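Local coordinates for probable Zn binding protein (Lactobacillus acidophilus, PDB 3Q69) that is of unproven function but, as a Muc B2-like domain of a putative mucus-binding protein, may take part in adhesion to mucus, at residues K40-L43 and T44-K47. Numbering follows the deposited sequence.
Sequences KRDL and TNGK
Asp42 OD1 receives two backbone amides of the turn that follows it: Thr44 N lies 2.8 Å from Asp42 OD1, with an N-H...O angle of 148°, and Asn45 N gives a weak second bond. Thr44 N comes in on the anti lone pair of OD1, the one turned away from OD2. With CG anti to the backbone N (chi1 -165°), beside the carbonyl carbon of Asp42, the carboxylate lies along the chain's onward path, alongside the Thr44 side chain, with Thr44 CB 3.0 Å from Asp42 OD1. An Asx turn follows, in which Asn45 OD1 accepts Lys47 N at 3.0 Å, the donor tilted out of the carbonyl plane of Asn45. The same Asn45 OD1 rests 3.2 Å from Asp42 CB, the two side chains crossing at about a right angle. Across the reversal, Asp42 N binds Lys47 O at 2.8 Å, nearly straight at 166°, while Gly46 N to Asp42 O is a weak bond. The positive phi of Gly46 suits a residue without a side chain. Replacing Asp42 by alanine removes the carboxylate, and the amides of Thr44 and Asn45 would probably be left without their shared acceptor. The connection is an exposed turn remote from the chain's centre, carrying strand 27-42 over to the short antiparallel strand 48-49 at one edge of the mixed sheet in this Muc B2-like domain; strand 2-19 pairs with the other flank of strand 27-42, and the guanidinium group of Arg41 forms salt bridges in both directions, to Glu3 of strand 2-19 and to Glu48 of strand 48-49.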
loop_
_atom_site.group_PDB
_atom_site.type_symbol
_atom_site.label_atom_id
_atom_site.label_comp_id
_atom_site.label_asym_id
_atom_site.label_seq_id
_atom_site.Cartn_x
_atom_site.Cartn_y
_atom_site.Cartn_z
ATOM N N LYS A 40 13.072 -17.755 -11.953
ATOM C CA LYS A 40 14.030 -18.143 -12.970
ATOM C C LYS A 40 13.351 -18.249 -14.324
ATOM O O LYS A 40 12.144 -18.415 -14.406
ATOM C CB LYS A 40 14.651 -19.507 -12.631
ATOM C CG LYS A 40 15.335 -19.597 -11.267
ATOM C CD LYS A 40 16.598 -18.746 -11.200
ATOM C CE LYS A 40 17.152 -18.697 -9.772
ATOM N NZ LYS A 40 18.218 -17.642 -9.625
ATOM N N ARG A 41 14.144 -18.152 -15.382
ATOM C CA ARG A 41 13.653 -18.304 -16.737
ATOM C C ARG A 41 14.529 -19.358 -17.398
ATOM O O ARG A 41 15.746 -19.335 -17.270
ATOM C CB ARG A 41 13.760 -17.003 -17.531
ATOM C CG ARG A 41 13.326 -17.169 -19.003
ATOM C CD ARG A 41 13.522 -15.877 -19.825
ATOM N NE ARG A 41 12.763 -14.762 -19.262
ATOM C CZ ARG A 41 13.279 -13.573 -18.948
ATOM N NH1 ARG A 41 14.569 -13.334 -19.145
ATOM N NH2 ARG A 41 12.503 -12.618 -18.439
ATOM N N ASP A 42 13.910 -20.289 -18.101
ATOM C CA ASP A 42 14.673 -21.313 -18.775
ATOM C C ASP A 42 15.242 -20.647 -20.032
ATOM O O ASP A 42 14.523 -19.987 -20.788
ATOM C CB ASP A 42 13.769 -22.487 -19.131
ATOM C CG ASP A 42 14.552 -23.710 -19.506
ATOM O OD1 ASP A 42 15.234 -23.674 -20.551
ATOM O OD2 ASP A 42 14.510 -24.708 -18.751
ATOM N N LEU A 43 16.544 -20.804 -20.243
ATOM C CA LEU A 43 17.191 -20.187 -21.392
ATOM C C LEU A 43 16.922 -20.958 -22.684
ATOM O O LEU A 43 17.151 -20.452 -23.785
ATOM C CB LEU A 43 18.698 -20.082 -21.130
ATOM C CG LEU A 43 19.058 -19.094 -20.017
ATOM C CD1 LEU A 43 20.527 -19.162 -19.689
ATOM C CD2 LEU A 43 18.684 -17.676 -20.480
ATOM N N THR A 44 16.405 -22.176 -22.541
ATOM C CA THR A 44 16.127 -23.038 -23.682
ATOM C C THR A 44 14.764 -22.820 -24.325
ATOM O O THR A 44 14.671 -22.701 -25.541
ATOM C CB THR A 44 16.235 -24.526 -23.291
ATOM O OG1 THR A 44 17.552 -24.798 -22.794
ATOM C CG2 THR A 44 15.973 -25.410 -24.502
ATOM N N ASN A 45 13.712 -22.762 -23.513
ATOM C CA ASN A 45 12.361 -22.601 -24.039
ATOM C C ASN A 45 11.622 -21.343 -23.586
ATOM O O ASN A 45 10.450 -21.162 -23.918
ATOM C CB ASN A 45 11.535 -23.828 -23.675
ATOM C CG ASN A 45 11.562 -24.117 -22.195
ATOM O OD1 ASN A 45 11.601 -23.196 -21.385
ATOM N ND2 ASN A 45 11.520 -25.396 -21.830
ATOM N N GLY A 46 12.295 -20.486 -22.824
ATOM C CA GLY A 46 11.667 -19.256 -22.363
ATOM C C GLY A 46 10.682 -19.357 -21.201
ATOM O O GLY A 46 10.155 -18.348 -20.755
ATOM N N LYS A 47 10.438 -20.554 -20.687
ATOM C CA LYS A 47 9.518 -20.715 -19.564
ATOM C C LYS A 47 9.984 -19.955 -18.312
ATOM O O LYS A 47 11.139 -20.044 -17.900
ATOM C CB LYS A 47 9.364 -22.197 -19.215
ATOM C CG LYS A 47 8.457 -22.443 -18.050
ATOM C CD LYS A 47 8.318 -23.925 -17.753
ATOM C CE LYS A 47 9.670 -24.571 -17.454
ATOM N NZ LYS A 47 9.553 -26.032 -17.189
#